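Local coordinates for diaminopimelate decarboxylase (PDB 2P3E), which probably decarboxylates meso-diaminopimelate to L-lysine, using pyridoxal 5'-phosphate as cofactor, in the last step of lysine biosynthesis, at residues N287-K299 with F306-R318. Numbering follows the deposited sequence.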
loop_
_atom_site.group_PDB
_atom_site.type_symbol
_atom_site.label_atom_id
_atom_site.label_comp_id
_atom_site.label_asym_id
_atom_site.label_seq_id
_atom_site.Cartn_x
_atom_site.Cartn_y
_atom_site.Cartn_z
ATOM N N ASN B 287 17.922 2.832 8.196
ATOM C CA ASN B 287 18.204 4.056 8.966
ATOM C C ASN B 287 18.854 5.169 8.152
ATOM O O ASN B 287 19.173 6.238 8.680
ATOM C CB ASN B 287 19.011 3.739 10.227
ATOM C CG ASN B 287 18.122 3.340 11.379
ATOM O OD1 ASN B 287 17.144 4.027 11.682
ATOM N ND2 ASN B 287 18.460 2.242 12.047
ATOM N N ALA B 288 19.027 4.908 6.855
ATOM C CA ALA B 288 19.527 5.911 5.909
ATOM C C ALA B 288 18.476 6.980 5.613
ATOM O O ALA B 288 18.818 8.100 5.221
ATOM C CB ALA B 288 19.932 5.230 4.596
ATOM N N GLY B 289 17.201 6.613 5.771
ATOM C CA GLY B 289 16.105 7.491 5.400
ATOM C C GLY B 289 15.249 7.894 6.585
ATOM O O GLY B 289 15.019 7.097 7.509
ATOM N N ILE B 290 14.780 9.139 6.555
ATOM C CA ILE B 290 13.850 9.624 7.562
ATOM C C ILE B 290 12.674 10.319 6.873
ATOM O O ILE B 290 12.823 10.875 5.771
ATOM C CB ILE B 290 14.519 10.543 8.625
ATOM C CG1 ILE B 290 14.976 11.861 8.030
ATOM C CG2 ILE B 290 15.710 9.856 9.317
ATOM C CD1 ILE B 290 15.401 12.825 9.097
ATOM N N LEU B 291 11.506 10.255 7.496
ATOM C CA LEU B 291 10.316 10.856 6.929
ATOM C C LEU B 291 9.961 12.107 7.730
ATOM O O LEU B 291 9.756 12.033 8.950
ATOM C CB LEU B 291 9.148 9.866 6.916
ATOM C CG LEU B 291 7.762 10.363 6.450
ATOM C CD1 LEU B 291 7.806 10.869 5.008
ATOM C CD2 LEU B 291 6.731 9.223 6.596
ATOM N N ILE B 292 9.893 13.245 7.039
ATOM C CA ILE B 292 9.532 14.515 7.673
ATOM C C ILE B 292 8.081 14.813 7.390
ATOM O O ILE B 292 7.620 14.712 6.242
ATOM C CB ILE B 292 10.385 15.726 7.171
ATOM C CG1 ILE B 292 11.895 15.415 7.217
ATOM C CG2 ILE B 292 10.038 17.019 7.971
ATOM C CD1 ILE B 292 12.430 14.915 8.586
ATOM N N THR B 293 7.363 15.179 8.445
ATOM C CA THR B 293 5.945 15.452 8.329
ATOM C C THR B 293 5.583 16.696 9.138
ATOM O O THR B 293 6.211 16.977 10.140
ATOM C CB THR B 293 5.090 14.205 8.747
ATOM O OG1 THR B 293 3.703 14.487 8.571
ATOM C CG2 THR B 293 5.345 13.781 10.207
ATOM N N GLN B 294 4.573 17.433 8.683
ATOM C CA GLN B 294 4.135 18.648 9.376
ATOM C C GLN B 294 2.827 18.417 10.133
ATOM O O GLN B 294 1.877 17.811 9.618
ATOM C CB GLN B 294 3.985 19.792 8.369
ATOM C CG GLN B 294 3.639 21.145 8.996
ATOM C CD GLN B 294 3.339 22.187 7.953
ATOM O OE1 GLN B 294 2.505 21.980 7.062
ATOM N NE2 GLN B 294 4.011 23.320 8.055
ATOM N N VAL B 295 2.793 18.905 11.370
ATOM C CA VAL B 295 1.606 18.866 12.212
ATOM C C VAL B 295 0.526 19.799 11.641
ATOM O O VAL B 295 0.785 20.980 11.376
ATOM C CB VAL B 295 1.932 19.256 13.692
ATOM C CG1 VAL B 295 0.641 19.263 14.533
ATOM C CG2 VAL B 295 2.986 18.309 14.301
ATOM N N GLN B 296 -0.667 19.245 11.424
ATOM C CA GLN B 296 -1.802 19.966 10.864
ATOM C C GLN B 296 -2.770 20.366 11.967
ATOM O O GLN B 296 -3.161 21.530 12.041
ATOM C CB GLN B 296 -2.517 19.115 9.811
ATOM C CG GLN B 296 -1.633 18.676 8.652
ATOM C CD GLN B 296 -0.920 19.832 7.974
ATOM O OE1 GLN B 296 -1.554 20.781 7.502
ATOM N NE2 GLN B 296 0.408 19.765 7.924
ATOM N N PHE B 297 -3.137 19.413 12.831
ATOM C CA PHE B 297 -4.092 19.678 13.916
ATOM C C PHE B 297 -3.704 18.952 15.202
ATOM O O PHE B 297 -3.100 17.873 15.158
ATOM C CB PHE B 297 -5.517 19.240 13.541
ATOM C CG PHE B 297 -6.022 19.828 12.259
ATOM C CD1 PHE B 297 -6.481 21.136 12.208
ATOM C CD2 PHE B 297 -6.031 19.068 11.099
ATOM C CE1 PHE B 297 -6.943 21.685 10.993
ATOM C CE2 PHE B 297 -6.496 19.603 9.895
ATOM C CZ PHE B 297 -6.956 20.916 9.850
ATOM N N LEU B 298 -4.059 19.561 16.336
ATOM C CA LEU B 298 -4.121 18.866 17.630
ATOM C C LEU B 298 -5.582 18.708 18.003
ATOM O O LEU B 298 -6.388 19.616 17.778
ATOM C CB LEU B 298 -3.398 19.650 18.735
ATOM C CG LEU B 298 -1.943 20.064 18.485
ATOM C CD1 LEU B 298 -1.450 20.950 19.630
ATOM C CD2 LEU B 298 -1.008 18.853 18.309
ATOM N N LYS B 299 -5.916 17.552 18.568
ATOM C CA LYS B 299 -7.288 17.210 18.914
ATOM C C LYS B 299 -7.271 16.309 20.153
ATOM O O LYS B 299 -6.557 15.295 20.187
ATOM C CB LYS B 299 -7.953 16.476 17.740
ATOM C CG LYS B 299 -9.159 15.661 18.095
ATOM C CD LYS B 299 -9.852 15.125 16.878
ATOM C CE LYS B 299 -11.204 14.535 17.266
ATOM N NZ LYS B 299 -11.949 14.024 16.055
ATOM N N PHE B 306 -4.417 13.576 20.252
ATOM C CA PHE B 306 -4.071 13.271 18.869
ATOM C C PHE B 306 -3.251 14.413 18.279
ATOM O O PHE B 306 -3.600 15.604 18.433
ATOM C CB PHE B 306 -5.331 13.012 18.025
ATOM C CG PHE B 306 -6.134 11.818 18.474
ATOM C CD1 PHE B 306 -5.898 10.556 17.929
ATOM C CD2 PHE B 306 -7.140 11.950 19.430
ATOM C CE1 PHE B 306 -6.642 9.449 18.340
ATOM C CE2 PHE B 306 -7.886 10.846 19.843
ATOM C CZ PHE B 306 -7.637 9.594 19.287
ATOM N N ILE B 307 -2.160 14.041 17.614
ATOM C CA ILE B 307 -1.338 14.955 16.836
ATOM C C ILE B 307 -1.534 14.512 15.380
ATOM O O ILE B 307 -1.039 13.458 14.968
ATOM C CB ILE B 307 0.148 14.862 17.246
ATOM C CG1 ILE B 307 0.321 15.261 18.731
ATOM C CG2 ILE B 307 1.036 15.705 16.326
ATOM C CD1 ILE B 307 1.740 15.114 19.269
ATOM N N ILE B 308 -2.279 15.316 14.623
ATOM C CA ILE B 308 -2.636 14.960 13.242
ATOM C C ILE B 308 -1.630 15.595 12.296
ATOM O O ILE B 308 -1.436 16.817 12.322
ATOM C CB ILE B 308 -4.090 15.396 12.903
ATOM C CG1 ILE B 308 -5.071 14.751 13.898
ATOM C CG2 ILE B 308 -4.447 15.037 11.431
ATOM C CD1 ILE B 308 -6.479 15.376 13.936
ATOM N N VAL B 309 -0.980 14.760 11.483
ATOM C CA VAL B 309 0.100 15.204 10.593
ATOM C C VAL B 309 -0.259 14.973 9.131
ATOM O O VAL B 309 -1.314 14.385 8.847
ATOM C CB VAL B 309 1.468 14.523 10.961
ATOM C CG1 VAL B 309 1.901 14.936 12.378
ATOM C CG2 VAL B 309 1.389 12.978 10.830
ATOM N N ASP B 310 0.607 15.416 8.211
ATOM C CA ASP B 310 0.274 15.322 6.778
ATOM C C ASP B 310 0.763 14.043 6.102
ATOM O O ASP B 310 0.478 13.800 4.929
ATOM C CB ASP B 310 0.675 16.600 5.998
ATOM C CG ASP B 310 2.184 16.899 6.023
ATOM O OD1 ASP B 310 3.002 16.121 6.565
ATOM O OD2 ASP B 310 2.557 17.955 5.464
ATOM N N ALA B 311 1.487 13.220 6.847
ATOM C CA ALA B 311 1.947 11.926 6.350
ATOM C C ALA B 311 1.152 10.838 7.010
ATOM O O ALA B 311 0.873 10.890 8.219
ATOM C CB ALA B 311 3.444 11.716 6.625
ATOM N N GLY B 312 0.786 9.832 6.235
ATOM C CA GLY B 312 0.010 8.721 6.783
ATOM C C GLY B 312 0.455 7.372 6.265
ATOM O O GLY B 312 1.580 7.208 5.745
ATOM N N MET B 313 -0.438 6.391 6.408
ATOM C CA MET B 313 -0.143 5.026 5.994
ATOM C C MET B 313 0.138 4.937 4.489
ATOM O O MET B 313 0.738 3.960 4.019
ATOM C CB MET B 313 -1.284 4.087 6.402
ATOM C CG MET B 313 -2.592 4.328 5.645
ATOM S SD MET B 313 -3.936 3.284 6.268
ATOM C CE MET B 313 -3.383 1.624 5.795
ATOM N N ASN B 314 -0.334 5.937 3.752
ATOM C CA ASN B 314 -0.049 6.084 2.326
ATOM C C ASN B 314 1.419 6.370 2.056
ATOM O O ASN B 314 1.911 6.076 0.960
ATOM C CB ASN B 314 -0.887 7.227 1.729
ATOM C CG ASN B 314 -0.610 8.580 2.400
ATOM O OD1 ASN B 314 -0.767 8.751 3.618
ATOM N ND2 ASN B 314 -0.214 9.551 1.597
ATOM N N ASP B 315 2.097 6.963 3.043
ATOM C CA ASP B 315 3.525 7.336 2.939
ATOM C C ASP B 315 4.423 6.304 3.602
ATOM O O ASP B 315 5.469 5.939 3.056
ATOM C CB ASP B 315 3.772 8.710 3.578
ATOM C CG ASP B 315 3.000 9.829 2.880
ATOM O OD1 ASP B 315 3.293 10.126 1.694
ATOM O OD2 ASP B 315 2.103 10.416 3.524
ATOM N N LEU B 316 4.010 5.841 4.787
ATOM C CA LEU B 316 4.765 4.847 5.550
ATOM C C LEU B 316 3.757 3.925 6.182
ATOM O O LEU B 316 3.017 4.324 7.092
ATOM C CB LEU B 316 5.631 5.514 6.641
ATOM C CG LEU B 316 6.432 4.596 7.593
ATOM C CD1 LEU B 316 7.389 3.662 6.857
ATOM C CD2 LEU B 316 7.202 5.418 8.642
ATOM N N ILE B 317 3.711 2.698 5.681
ATOM C CA ILE B 317 2.625 1.785 6.039
ATOM C C ILE B 317 2.949 0.892 7.246
ATOM O O ILE B 317 2.063 0.250 7.794
ATOM C CB ILE B 317 2.234 0.921 4.806
ATOM C CG1 ILE B 317 0.775 0.425 4.919
ATOM C CG2 ILE B 317 3.268 -0.209 4.583
ATOM C CD1 ILE B 317 0.227 -0.168 3.569
ATOM N N ARG B 318 4.221 0.839 7.649
ATOM C CA ARG B 318 4.667 -0.176 8.619
ATOM C C ARG B 318 3.925 -0.108 9.982
ATOM O O ARG B 318 3.506 -1.157 10.490
ATOM C CB ARG B 318 6.194 -0.148 8.785
ATOM C CG ARG B 318 6.970 -0.384 7.462
ATOM C CD ARG B 318 8.472 -0.570 7.699
ATOM N NE ARG B 318 8.754 -1.856 8.332
ATOM C CZ ARG B 318 9.138 -2.016 9.599
ATOM N NH1 ARG B 318 9.309 -0.971 10.401
ATOM N NH2 ARG B 318 9.368 -3.234 10.064
#
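Asp310, just past the end of strand 306-309, folds its carboxylate back onto strand 289-299. Asp310 CB lies 3.7 Å from Gln296 NE2. Chi1 of 61° sets CG between the backbone N and the carbonyl carbon, which turns the carboxylate to Thr293 and Gln294. Asp310 OD1 accepts two bonds: Thr293 OG1 comes nearly along the C-O axis of Asp310 OD1 at 2.7 Å, while Gln294 N, 2.9 Å from Asp310 OD1, arrives from above the carboxylate plane. Asp310 OD2 lies 3.7 Å from Gln294 CB and is hydrogen-bonded to Thr34 OG1. Aspartate suits this place because its short carboxylate serves both groups at once; shortened to alanine here, the side chain would lose both oxygens, which would probably leave Thr293 OG1 and Gln294 N without this acceptor. Threonine suits position 293 because OG1 donates to Asp310 while CG2 packs on Val309. Farther along the strands, branched Val295 and Ile307 fill one side of the sheet, Val295 CG2 to Ile307 CG2 at 3.8 Å. On the other, Ile308 CD1 reaches Phe297 CB at 4.0 Å. Ile308 O accepts from both Gln296 N (2.7 Å) and Phe297 N (3.1 Å), the signature of a classic beta bulge in an antiparallel beta hairpin, here within the mixed sheet that accompanies the TIM-barrel domain of this decarboxylase family.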